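Long-range contacts in 2-aminomuconic 6-semialdehyde dehydrogenase (Pseudomonas sp., PDB 7BZV), which oxidises 2-aminomuconic 6-semialdehyde with the cofactor NAD+, probably as a step of the meta-cleavage pathway of 2-aminophenol breakdown, and works as a tetramer: residues 71-76 / 192-198; 53-57 / 168-173; 262-268 / 299-303; 419-423 / 443-447. All blocks are in the same frame, centred on the assembly; numbering follows the deposited sequence.

How the contacts relate
The four contacts form two pairs. Contacts 1 and 2 lie among helices 62-78, 156-169 and 184-196, beside the sheet that includes strand 173-177, with centres about 15 Å apart. Their segments alternate along the sequence, and I72, M193 and I198 of contact 1 pack on L168 and W57 of contact 2. Contacts 3 and 4 come later in the chain and lie at the seven-stranded sheet, which holds strands 258-262, 418-422 and 440-443. Their centres are about 13 Å apart, and D265 meets T423. The two pairs stand well apart: the centres of contacts 1 and 3 are about 48 Å from each other. Contact 4 alone touches other subunits, and so ties this sheet to the tetramer.

Contact 1 (71-76 / 192-198); sequences RIANEM and VMEAVGI
R71 reaches the end of helix 184-196 and holds the carbonyl oxygen of V196 with two weak hydrogen bonds. NH2 of R71 is 2.8 Å from V196 O, and NH1 makes the longer one. The approach is oblique to the guanidinium, and both bonds are bent. Bends at chi2 and chi3 bring the group over the helix end. E75 has its salt bridge outside, with R78, and uses its aliphatic part here: CG of E75 lies 3.5 Å from CG1 of V192, and CB meets CG1 of V196. With CG opposite the backbone N (chi1 174°), the E75 chain runs alongside V192. Helix 184-196 ends here in a Schellman motif, with G197 as the C-prime residue at positive phi. The short helix segments are 9.4 Å apart at closest approach and cross at 114°. Away from the R71 bonds, CD1 of I72 touches SD of M193 at 3.4 Å and CD1 of I198 at 3.9 Å. Replacing I72 with alanine would probably open a gap beside the M193 thioether and leave it less firmly held. CG1 of I72 also meets CG2 of V196. M76, packed on F83 and F110, brings CG to 4.2 Å from CG1 of V192.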
loop_
_atom_site.group_PDB
_atom_site.type_symbol
_atom_site.label_atom_id
_atom_site.label_comp_id
_atom_site.label_asym_id
_atom_site.label_seq_id
_atom_site.Cartn_x
_atom_site.Cartn_y
_atom_site.Cartn_z
ATOM N N ARG B 71 0.696 12.454 -24.241
ATOM C CA ARG B 71 0.808 13.019 -25.588
ATOM C C ARG B 71 0.603 11.940 -26.637
ATOM O O ARG B 71 -0.038 12.180 -27.667
ATOM C CB ARG B 71 2.163 13.697 -25.765
ATOM C CG ARG B 71 2.442 14.720 -24.683
ATOM C CD ARG B 71 2.949 16.009 -25.260
ATOM N NE ARG B 71 4.371 15.946 -25.579
ATOM C CZ ARG B 71 4.868 15.997 -26.810
ATOM N NH1 ARG B 71 4.052 16.111 -27.855
ATOM N NH2 ARG B 71 6.182 15.945 -26.992
ATOM N N ILE B 72 1.123 10.736 -26.381
ATOM C CA ILE B 72 0.864 9.606 -27.266
ATOM C C ILE B 72 -0.629 9.320 -27.354
ATOM O O ILE B 72 -1.189 9.160 -28.447
ATOM C CB ILE B 72 1.636 8.358 -26.803
ATOM C CG1 ILE B 72 3.125 8.526 -27.092
ATOM C CG2 ILE B 72 1.038 7.107 -27.469
ATOM C CD1 ILE B 72 4.054 7.557 -26.305
ATOM N N ALA B 73 -1.288 9.211 -26.201
ATOM C CA ALA B 73 -2.713 8.922 -26.206
ATOM C C ALA B 73 -3.503 10.019 -26.921
ATOM O O ALA B 73 -4.445 9.723 -27.659
ATOM C CB ALA B 73 -3.226 8.752 -24.777
ATOM N N ASN B 74 -3.160 11.289 -26.689
ATOM C CA ASN B 74 -3.885 12.372 -27.348
ATOM C C ASN B 74 -3.730 12.288 -28.865
ATOM O O ASN B 74 -4.690 12.515 -29.604
ATOM C CB ASN B 74 -3.389 13.731 -26.853
ATOM C CG ASN B 74 -3.863 14.072 -25.427
ATOM O OD1 ASN B 74 -4.799 13.476 -24.889
ATOM N ND2 ASN B 74 -3.176 15.014 -24.806
ATOM N N GLU B 75 -2.524 11.961 -29.350
ATOM C CA GLU B 75 -2.327 11.856 -30.791
ATOM C C GLU B 75 -3.062 10.645 -31.357
ATOM O O GLU B 75 -3.657 10.731 -32.434
ATOM C CB GLU B 75 -0.837 11.808 -31.112
ATOM C CG GLU B 75 -0.509 11.551 -32.572
ATOM C CD GLU B 75 -0.955 12.663 -33.518
ATOM O OE1 GLU B 75 -1.649 13.610 -33.088
ATOM O OE2 GLU B 75 -0.618 12.575 -34.712
ATOM N N MET B 76 -3.060 9.515 -30.640
ATOM C CA MET B 76 -3.891 8.386 -31.057
ATOM C C MET B 76 -5.355 8.787 -31.165
ATOM O O MET B 76 -6.055 8.377 -32.098
ATOM C CB MET B 76 -3.758 7.221 -30.074
ATOM C CG MET B 76 -2.374 6.569 -30.093
ATOM S SD MET B 76 -2.253 5.277 -28.831
ATOM C CE MET B 76 -3.377 4.023 -29.466
ATOM N N VAL B 192 2.662 7.672 -34.729
ATOM C CA VAL B 192 2.311 8.527 -33.601
ATOM C C VAL B 192 3.539 8.836 -32.757
ATOM O O VAL B 192 3.763 9.989 -32.351
ATOM C CB VAL B 192 1.204 7.866 -32.763
ATOM C CG1 VAL B 192 1.041 8.602 -31.415
ATOM C CG2 VAL B 192 -0.075 7.860 -33.521
ATOM N N MET B 193 4.342 7.810 -32.463
ATOM C CA MET B 193 5.547 8.044 -31.689
ATOM C C MET B 193 6.410 9.100 -32.364
ATOM O O MET B 193 6.915 10.020 -31.728
ATOM C CB MET B 193 6.330 6.752 -31.512
ATOM C CG MET B 193 5.476 5.674 -30.861
ATOM S SD MET B 193 5.385 6.228 -29.099
ATOM C CE MET B 193 4.183 4.903 -28.607
ATOM N N GLU B 194 6.562 8.999 -33.675
ATOM C CA GLU B 194 7.376 9.960 -34.400
ATOM C C GLU B 194 6.736 11.334 -34.358
ATOM O O GLU B 194 7.438 12.335 -34.195
ATOM C CB GLU B 194 7.557 9.463 -35.838
ATOM C CG GLU B 194 8.153 10.474 -36.781
ATOM C CD GLU B 194 8.198 9.930 -38.191
ATOM O OE1 GLU B 194 7.116 9.667 -38.765
ATOM O OE2 GLU B 194 9.312 9.729 -38.708
ATOM N N ALA B 195 5.401 11.403 -34.483
ATOM C CA ALA B 195 4.729 12.703 -34.544
ATOM C C ALA B 195 4.867 13.481 -33.241
ATOM O O ALA B 195 5.096 14.694 -33.262
ATOM C CB ALA B 195 3.254 12.536 -34.892
ATOM N N VAL B 196 4.725 12.810 -32.092
ATOM C CA VAL B 196 4.789 13.544 -30.832
ATOM C C VAL B 196 6.220 13.822 -30.413
ATOM O O VAL B 196 6.445 14.593 -29.474
ATOM C CB VAL B 196 4.066 12.814 -29.686
ATOM C CG1 VAL B 196 2.612 12.593 -30.036
ATOM C CG2 VAL B 196 4.736 11.494 -29.377
ATOM N N GLY B 197 7.184 13.178 -31.044
ATOM C CA GLY B 197 8.575 13.454 -30.784
ATOM C C GLY B 197 9.274 12.489 -29.860
ATOM O O GLY B 197 10.313 12.850 -29.298
ATOM N N ILE B 198 8.753 11.280 -29.685
ATOM C CA ILE B 198 9.462 10.269 -28.908
ATOM C C ILE B 198 10.874 10.138 -29.478
ATOM O O ILE B 198 11.041 10.010 -30.693
ATOM C CB ILE B 198 8.705 8.931 -28.936
ATOM C CG1 ILE B 198 7.388 9.047 -28.153
ATOM C CG2 ILE B 198 9.592 7.806 -28.425
ATOM C CD1 ILE B 198 7.560 9.123 -26.637
#

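Contact 2 (53-57 / 168-173)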
loop_
_atom_site.group_PDB
_atom_site.type_symbol
_atom_site.label_atom_id
_atom_site.label_comp_id
_atom_site.label_asym_id
_atom_site.label_seq_id
_atom_site.Cartn_x
_atom_site.Cartn_y
_atom_site.Cartn_z
ATOM N N LEU B 53 18.724 4.718 -24.489
ATOM C CA LEU B 53 18.810 4.839 -23.047
ATOM C C LEU B 53 20.053 5.596 -22.608
ATOM O O LEU B 53 20.128 5.993 -21.439
ATOM C CB LEU B 53 18.788 3.442 -22.417
ATOM C CG LEU B 53 17.490 2.676 -22.686
ATOM C CD1 LEU B 53 17.542 1.288 -22.086
ATOM C CD2 LEU B 53 16.325 3.469 -22.123
ATOM N N GLU B 54 21.030 5.780 -23.502
ATOM C CA GLU B 54 22.177 6.631 -23.225
ATOM C C GLU B 54 21.913 8.085 -23.592
ATOM O O GLU B 54 22.780 8.926 -23.373
ATOM C CB GLU B 54 23.415 6.125 -23.976
ATOM C CG GLU B 54 23.986 4.825 -23.435
ATOM C CD GLU B 54 25.021 4.216 -24.369
ATOM O OE1 GLU B 54 25.594 3.163 -24.024
ATOM O OE2 GLU B 54 25.260 4.788 -25.454
ATOM N N GLY B 55 20.742 8.393 -24.147
ATOM C CA GLY B 55 20.406 9.755 -24.500
ATOM C C GLY B 55 19.234 10.327 -23.725
ATOM O O GLY B 55 19.027 9.987 -22.557
ATOM N N GLU B 56 18.471 11.188 -24.406
ATOM C CA GLU B 56 17.347 11.912 -23.826
ATOM C C GLU B 56 16.401 10.997 -23.051
ATOM O O GLU B 56 16.007 11.315 -21.929
ATOM C CB GLU B 56 16.576 12.625 -24.942
ATOM C CG GLU B 56 15.425 13.502 -24.440
ATOM C CD GLU B 56 14.699 14.263 -25.553
ATOM O OE1 GLU B 56 15.270 14.434 -26.628
ATOM O OE2 GLU B 56 13.548 14.708 -25.350
ATOM N N TRP B 57 16.004 9.865 -23.643
ATOM C CA TRP B 57 15.032 8.989 -22.982
ATOM C C TRP B 57 15.565 8.493 -21.638
ATOM O O TRP B 57 14.817 8.399 -20.655
ATOM C CB TRP B 57 14.683 7.809 -23.893
ATOM C CG TRP B 57 13.423 7.049 -23.446
ATOM C CD1 TRP B 57 13.357 5.764 -23.006
ATOM C CD2 TRP B 57 12.082 7.550 -23.409
ATOM N NE1 TRP B 57 12.073 5.441 -22.673
ATOM C CE2 TRP B 57 11.264 6.510 -22.941
ATOM C CE3 TRP B 57 11.491 8.771 -23.754
ATOM C CZ2 TRP B 57 9.882 6.648 -22.801
ATOM C CZ3 TRP B 57 10.121 8.908 -23.618
ATOM C CH2 TRP B 57 9.332 7.857 -23.147
ATOM N N LEU B 168 7.182 1.677 -21.680
ATOM C CA LEU B 168 7.659 3.055 -21.820
ATOM C C LEU B 168 7.510 3.828 -20.511
ATOM O O LEU B 168 8.331 4.690 -20.190
ATOM C CB LEU B 168 6.890 3.781 -22.927
ATOM C CG LEU B 168 7.022 3.291 -24.372
ATOM C CD1 LEU B 168 6.284 4.144 -25.377
ATOM C CD2 LEU B 168 8.517 3.231 -24.728
ATOM N N ALA B 169 6.449 3.561 -19.745
ATOM C CA ALA B 169 6.309 4.214 -18.438
ATOM C C ALA B 169 7.541 3.997 -17.568
ATOM O O ALA B 169 7.938 4.884 -16.798
ATOM C CB ALA B 169 5.075 3.659 -17.719
ATOM N N CYS B 170 8.093 2.787 -17.618
ATOM C CA CYS B 170 9.253 2.371 -16.831
ATOM C C CYS B 170 10.570 2.809 -17.464
ATOM O O CYS B 170 11.650 2.516 -16.923
ATOM C CB CYS B 170 9.214 0.862 -16.665
ATOM S SG CYS B 170 7.923 0.338 -15.535
ATOM N N GLY B 171 10.501 3.528 -18.576
ATOM C CA GLY B 171 11.691 4.118 -19.188
ATOM C C GLY B 171 12.439 3.183 -20.099
ATOM O O GLY B 171 13.594 3.473 -20.455
ATOM N N ASN B 172 11.843 2.054 -20.459
ATOM C CA ASN B 172 12.480 1.169 -21.426
ATOM C C ASN B 172 12.370 1.740 -22.838
ATOM O O ASN B 172 11.530 2.599 -23.134
ATOM C CB ASN B 172 11.826 -0.211 -21.428
ATOM C CG ASN B 172 11.870 -0.888 -20.069
ATOM O OD1 ASN B 172 12.916 -1.393 -19.618
ATOM N ND2 ASN B 172 10.730 -0.928 -19.420
ATOM N N ALA B 173 13.223 1.233 -23.725
ATOM C CA ALA B 173 12.965 1.258 -25.159
ATOM C C ALA B 173 12.272 -0.043 -25.526
ATOM O O ALA B 173 12.385 -1.033 -24.802
ATOM C CB ALA B 173 14.256 1.387 -25.975
HETATM O O HOH W 1 14.660 5.727 -19.490
#
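W57 lies against the turn that ends helix 156-169, where G171 sits at positive phi in a Schellman motif. This turn leads into strand 173-177, so the contact joins the loop after helix 39-52 to a helix-to-strand connection of the aldehyde dehydrogenase fold. W57 has the most surface covered. The indole nitrogen NE1 of W57 donates a hydrogen bond to N172 O at 2.9 Å. The bond is bent, 133° at the hydrogen. NE1 stands above the carbonyl plane of N172, and the oxygen is tilted from the indole plane. The bond helps to hold the ring on the turn. CG of W57 is opposite the backbone N (chi1 -165°), which swings the indole toward the turn. Further along the ring, CZ2 of W57 is 3.6 Å from L168 O and 4.1 Å from L168 CB. The two side chains cross at about a right angle. W68, P199 and V202 pack around the same indole. A leucine in place of W57 would probably leave N172 O without its indole donor and part of L168 uncovered. L53 contributes a methyl group: its CD2 lies in the plane of the W57 ring, at the edge. CD2 of L53 also comes within 3.2 Å of G171 O. A water completes the join. It donates to W57 O at 2.9 Å and to G171 O at 2.7 Å.

Contact 3 (262-268 / 299-303); sequences IFADCDF and IFDRF
I262 ends strand 258-262 and touches the helix twice. CG2 of I262 is 3.9 Å from CD1 of I299, and CD1 of I262 is 3.5 Å from CE1 of F303. F263 starts a type I beta turn that closes at C266. O of F263 lies 3.6 Å from CD1 of I299. CA and CB of A264 rest on the I299 side chain. I299 has CG1 between its backbone N and carbonyl carbon (chi1 54°), which points the branch at the turn. D267 is the N-cap of helix 268-280 and bonds to K270 N. The guanidinium of R302 lies flat on one face of the F268 ring, with centres 3.7 Å apart and planes at 17°. This is a cation-pi stack, and CD of R302 adds a CH-pi contact. Extended from CG to NE, the R302 chain carries the group across that face, with NE over the ring centre. CA of F303 meets the F268 ring edge at CZ, 4.0 Å away. The segment thus joins strand 258-262, of the seven-stranded sheet of the aldehyde dehydrogenase fold, to helix 268-280 and covers the start of helix 297-312, while F303 turns to strands 290-296 and 394-400.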
loop_
_atom_site.group_PDB
_atom_site.type_symbol
_atom_site.label_atom_id
_atom_site.label_comp_id
_atom_site.label_asym_id
_atom_site.label_seq_id
_atom_site.Cartn_x
_atom_site.Cartn_y
_atom_site.Cartn_z
ATOM N N ILE B 262 -23.457 -20.974 -15.155
ATOM C CA ILE B 262 -24.739 -20.284 -15.136
ATOM C C ILE B 262 -25.686 -21.019 -14.194
ATOM O O ILE B 262 -26.121 -22.146 -14.475
ATOM C CB ILE B 262 -25.323 -20.165 -16.546
ATOM C CG1 ILE B 262 -24.289 -19.442 -17.435
ATOM C CG2 ILE B 262 -26.685 -19.418 -16.501
ATOM C CD1 ILE B 262 -24.521 -19.681 -18.886
ATOM N N PHE B 263 -25.996 -20.385 -13.077
ATOM C CA PHE B 263 -26.917 -20.910 -12.088
ATOM C C PHE B 263 -28.357 -20.518 -12.401
ATOM O O PHE B 263 -28.652 -19.493 -13.032
ATOM C CB PHE B 263 -26.533 -20.430 -10.671
ATOM C CG PHE B 263 -25.277 -21.099 -10.147
ATOM C CD1 PHE B 263 -25.339 -22.311 -9.462
ATOM C CD2 PHE B 263 -24.046 -20.532 -10.375
ATOM C CE1 PHE B 263 -24.188 -22.925 -9.011
ATOM C CE2 PHE B 263 -22.859 -21.136 -9.901
ATOM C CZ PHE B 263 -22.935 -22.326 -9.242
ATOM N N ALA B 264 -29.268 -21.359 -11.916
ATOM C CA ALA B 264 -30.686 -21.153 -12.177
ATOM C C ALA B 264 -31.205 -19.842 -11.599
ATOM O O ALA B 264 -32.195 -19.298 -12.113
ATOM C CB ALA B 264 -31.468 -22.343 -11.619
ATOM N N ASP B 265 -30.580 -19.323 -10.539
ATOM C CA ASP B 265 -31.060 -18.075 -9.940
ATOM C C ASP B 265 -30.476 -16.837 -10.620
ATOM O O ASP B 265 -30.642 -15.723 -10.108
ATOM C CB ASP B 265 -30.776 -18.033 -8.433
ATOM C CG ASP B 265 -29.295 -18.003 -8.106
ATOM O OD1 ASP B 265 -28.482 -17.732 -9.007
ATOM O OD2 ASP B 265 -28.921 -18.255 -6.947
ATOM N N CYS B 266 -29.825 -16.990 -11.773
ATOM C CA CYS B 266 -29.243 -15.818 -12.420
ATOM C C CYS B 266 -30.331 -14.883 -12.927
ATOM O O CYS B 266 -31.497 -15.252 -13.071
ATOM C CB CYS B 266 -28.311 -16.221 -13.568
ATOM S SG CYS B 266 -29.103 -16.839 -15.052
ATOM N N ASP B 267 -29.939 -13.629 -13.149
ATOM C CA ASP B 267 -30.763 -12.713 -13.928
ATOM C C ASP B 267 -30.669 -13.151 -15.383
ATOM O O ASP B 267 -29.676 -12.887 -16.066
ATOM C CB ASP B 267 -30.288 -11.276 -13.723
ATOM C CG ASP B 267 -31.165 -10.280 -14.452
ATOM O OD1 ASP B 267 -31.568 -10.546 -15.611
ATOM O OD2 ASP B 267 -31.470 -9.238 -13.862
ATOM N N PHE B 268 -31.706 -13.840 -15.865
ATOM C CA PHE B 268 -31.574 -14.592 -17.112
ATOM C C PHE B 268 -31.324 -13.669 -18.298
ATOM O O PHE B 268 -30.480 -13.954 -19.159
ATOM C CB PHE B 268 -32.832 -15.440 -17.310
ATOM C CG PHE B 268 -32.711 -16.482 -18.380
ATOM C CD1 PHE B 268 -32.220 -17.737 -18.096
ATOM C CD2 PHE B 268 -33.118 -16.196 -19.669
ATOM C CE1 PHE B 268 -32.143 -18.699 -19.101
ATOM C CE2 PHE B 268 -33.040 -17.133 -20.663
ATOM C CZ PHE B 268 -32.550 -18.384 -20.380
ATOM N N ILE B 299 -32.470 -24.857 -15.606
ATOM C CA ILE B 299 -32.609 -23.879 -16.679
ATOM C C ILE B 299 -31.881 -24.306 -17.948
ATOM O O ILE B 299 -31.800 -23.522 -18.888
ATOM C CB ILE B 299 -32.160 -22.471 -16.245
ATOM C CG1 ILE B 299 -30.746 -22.483 -15.688
ATOM C CG2 ILE B 299 -33.165 -21.869 -15.268
ATOM C CD1 ILE B 299 -30.093 -21.156 -15.843
ATOM N N PHE B 300 -31.370 -25.538 -18.015
ATOM C CA PHE B 300 -30.572 -25.943 -19.171
ATOM C C PHE B 300 -31.371 -25.865 -20.472
ATOM O O PHE B 300 -30.894 -25.340 -21.484
ATOM C CB PHE B 300 -30.038 -27.358 -18.974
ATOM C CG PHE B 300 -29.282 -27.884 -20.148
ATOM C CD1 PHE B 300 -27.949 -27.603 -20.321
ATOM C CD2 PHE B 300 -29.912 -28.710 -21.068
ATOM C CE1 PHE B 300 -27.265 -28.103 -21.383
ATOM C CE2 PHE B 300 -29.220 -29.219 -22.125
ATOM C CZ PHE B 300 -27.903 -28.907 -22.292
ATOM N N ASP B 301 -32.593 -26.383 -20.469
ATOM C CA ASP B 301 -33.387 -26.359 -21.694
ATOM C C ASP B 301 -33.765 -24.934 -22.084
ATOM O O ASP B 301 -33.681 -24.556 -23.259
ATOM C CB ASP B 301 -34.656 -27.199 -21.528
ATOM C CG ASP B 301 -34.386 -28.680 -21.582
ATOM O OD1 ASP B 301 -33.349 -29.100 -22.152
ATOM O OD2 ASP B 301 -35.221 -29.433 -21.045
ATOM N N ARG B 302 -34.232 -24.142 -21.116
ATOM C CA ARG B 302 -34.543 -22.751 -21.402
ATOM C C ARG B 302 -33.327 -22.039 -21.975
ATOM O O ARG B 302 -33.437 -21.260 -22.932
ATOM C CB ARG B 302 -35.020 -22.064 -20.128
ATOM C CG ARG B 302 -35.393 -20.598 -20.291
ATOM C CD ARG B 302 -35.825 -19.991 -18.952
ATOM N NE ARG B 302 -35.975 -18.551 -19.047
ATOM C CZ ARG B 302 -36.016 -17.721 -18.009
ATOM N NH1 ARG B 302 -35.925 -18.180 -16.774
ATOM N NH2 ARG B 302 -36.155 -16.426 -18.211
ATOM N N PHE B 303 -32.156 -22.295 -21.398
ATOM C CA PHE B 303 -30.934 -21.674 -21.887
ATOM C C PHE B 303 -30.683 -22.026 -23.347
ATOM O O PHE B 303 -30.350 -21.162 -24.162
ATOM C CB PHE B 303 -29.737 -22.131 -21.061
ATOM C CG PHE B 303 -28.433 -21.560 -21.537
ATOM C CD1 PHE B 303 -28.032 -20.320 -21.113
ATOM C CD2 PHE B 303 -27.629 -22.244 -22.449
ATOM C CE1 PHE B 303 -26.837 -19.780 -21.559
ATOM C CE2 PHE B 303 -26.422 -21.704 -22.896
ATOM C CZ PHE B 303 -26.040 -20.463 -22.463
#

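Contact 4 (419-423 / 443-447)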
loop_
_atom_site.group_PDB
_atom_site.type_symbol
_atom_site.label_atom_id
_atom_site.label_comp_id
_atom_site.label_asym_id
_atom_site.label_seq_id
_atom_site.Cartn_x
_atom_site.Cartn_y
_atom_site.Cartn_z
ATOM N N ALA B 419 -12.836 -17.054 -16.101
ATOM C CA ALA B 419 -14.141 -17.655 -15.876
ATOM C C ALA B 419 -15.203 -16.563 -15.773
ATOM O O ALA B 419 -14.897 -15.410 -15.482
ATOM C CB ALA B 419 -14.174 -18.517 -14.609
ATOM N N THR B 420 -16.450 -16.934 -16.080
ATOM C CA THR B 420 -17.588 -16.029 -15.911
ATOM C C THR B 420 -18.727 -16.803 -15.259
ATOM O O THR B 420 -19.136 -17.858 -15.752
ATOM C CB THR B 420 -18.020 -15.400 -17.245
ATOM O OG1 THR B 420 -19.146 -14.514 -17.037
ATOM C CG2 THR B 420 -18.381 -16.458 -18.271
ATOM N N ILE B 421 -19.207 -16.280 -14.132
ATOM C CA ILE B 421 -20.193 -16.906 -13.257
ATOM C C ILE B 421 -21.433 -16.017 -13.187
ATOM O O ILE B 421 -21.312 -14.830 -12.875
ATOM C CB ILE B 421 -19.665 -17.030 -11.816
ATOM C CG1 ILE B 421 -18.232 -17.595 -11.758
ATOM C CG2 ILE B 421 -20.607 -17.820 -10.931
ATOM C CD1 ILE B 421 -18.180 -18.945 -12.265
ATOM N N TRP B 422 -22.614 -16.622 -13.295
ATOM C CA TRP B 422 -23.892 -15.898 -13.304
ATOM C C TRP B 422 -24.776 -16.477 -12.199
ATOM O O TRP B 422 -25.201 -17.638 -12.279
ATOM C CB TRP B 422 -24.572 -15.992 -14.683
ATOM C CG TRP B 422 -23.765 -15.219 -15.731
ATOM C CD1 TRP B 422 -22.672 -15.679 -16.421
ATOM C CD2 TRP B 422 -23.928 -13.848 -16.120
ATOM N NE1 TRP B 422 -22.166 -14.694 -17.211
ATOM C CE2 TRP B 422 -22.899 -13.558 -17.041
ATOM C CE3 TRP B 422 -24.846 -12.848 -15.797
ATOM C CZ2 TRP B 422 -22.784 -12.331 -17.657
ATOM C CZ3 TRP B 422 -24.717 -11.627 -16.396
ATOM C CH2 TRP B 422 -23.685 -11.375 -17.317
ATOM N N THR B 423 -25.048 -15.659 -11.184
ATOM C CA THR B 423 -25.918 -15.990 -10.051
ATOM C C THR B 423 -26.304 -14.693 -9.371
ATOM O O THR B 423 -25.547 -13.719 -9.406
ATOM C CB THR B 423 -25.215 -16.912 -9.041
ATOM O OG1 THR B 423 -26.057 -17.151 -7.907
ATOM C CG2 THR B 423 -23.954 -16.245 -8.491
ATOM N N VAL B 443 -18.100 -12.062 -12.205
ATOM C CA VAL B 443 -19.420 -12.410 -11.708
ATOM C C VAL B 443 -20.455 -11.447 -12.304
ATOM O O VAL B 443 -20.356 -10.233 -12.118
ATOM C CB VAL B 443 -19.506 -12.380 -10.186
ATOM C CG1 VAL B 443 -20.951 -12.728 -9.802
ATOM C CG2 VAL B 443 -18.520 -13.352 -9.511
ATOM N N ASN B 444 -21.430 -12.008 -13.027
ATOM C CA ASN B 444 -22.516 -11.265 -13.669
ATOM C C ASN B 444 -22.006 -10.233 -14.650
ATOM O O ASN B 444 -22.598 -9.181 -14.816
ATOM C CB ASN B 444 -23.428 -10.629 -12.627
ATOM C CG ASN B 444 -24.194 -11.673 -11.828
ATOM O OD1 ASN B 444 -24.350 -12.825 -12.251
ATOM N ND2 ASN B 444 -24.619 -11.291 -10.634
ATOM N N THR B 445 -20.885 -10.546 -15.303
ATOM C CA THR B 445 -20.317 -9.755 -16.386
ATOM C C THR B 445 -19.250 -10.630 -17.050
ATOM O O THR B 445 -19.022 -11.776 -16.654
ATOM C CB THR B 445 -19.773 -8.438 -15.840
ATOM O OG1 THR B 445 -19.386 -7.589 -16.907
ATOM C CG2 THR B 445 -18.552 -8.677 -14.976
ATOM N N TRP B 446 -18.591 -10.071 -18.049
ATOM C CA TRP B 446 -17.543 -10.753 -18.799
ATOM C C TRP B 446 -16.722 -9.667 -19.496
ATOM O O TRP B 446 -17.288 -8.694 -19.990
ATOM C CB TRP B 446 -18.128 -11.773 -19.801
ATOM C CG TRP B 446 -17.038 -12.327 -20.654
ATOM C CD1 TRP B 446 -16.134 -13.297 -20.316
ATOM C CD2 TRP B 446 -16.691 -11.897 -21.979
ATOM N NE1 TRP B 446 -15.262 -13.506 -21.359
ATOM C CE2 TRP B 446 -15.581 -12.652 -22.387
ATOM C CE3 TRP B 446 -17.229 -10.949 -22.870
ATOM C CZ2 TRP B 446 -14.966 -12.474 -23.636
ATOM C CZ3 TRP B 446 -16.629 -10.788 -24.145
ATOM C CH2 TRP B 446 -15.484 -11.534 -24.490
ATOM N N PHE B 447 -15.391 -9.801 -19.467
ATOM C CA PHE B 447 -14.477 -8.910 -20.196
ATOM C C PHE B 447 -14.589 -7.458 -19.724
ATOM O O PHE B 447 -14.533 -6.529 -20.526
ATOM C CB PHE B 447 -14.726 -9.033 -21.709
ATOM C CG PHE B 447 -13.609 -8.495 -22.598
ATOM C CD1 PHE B 447 -12.278 -8.555 -22.204
ATOM C CD2 PHE B 447 -13.896 -8.001 -23.867
ATOM C CE1 PHE B 447 -11.276 -8.129 -23.035
ATOM C CE2 PHE B 447 -12.898 -7.572 -24.715
ATOM C CZ PHE B 447 -11.577 -7.619 -24.291
#
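N444 and W422 form the tight part. I421 pairs with V443 in a parallel beta bridge, and N444 N donates to I421 O at 2.8 Å, 165° at the hydrogen. The N444 side chain grips T423, just past the strand, twice. T423 N donates to OD1 of N444 at 3.1 Å, on a lone pair in the carbonyl plane. ND2 of N444 donates to T423 O at 2.9 Å. CG of N444 lies anti to the carbonyl carbon (chi1 -67°), which turns the amide toward T423. CA of N444 makes a CH-pi contact over one face of W422, 3.6 Å from the six-membered ring centroid. T420 OG1 donates to T445 O at 2.8 Å. The far side is looser. CB of W446 comes no nearer than 4.0 Å to OG1 of T420. The T445 side chain points away, is partly exposed and packs on R484 of the second subunit. V443 lies on an edge strand of the seven-stranded aldehyde dehydrogenase sheet and pairs with a strand of that subunit, and the sheet runs on across the interface. The N444 amide meets T423 as a peptide would, and probably takes the place of a backbone partner beyond the I421-V443 bridge.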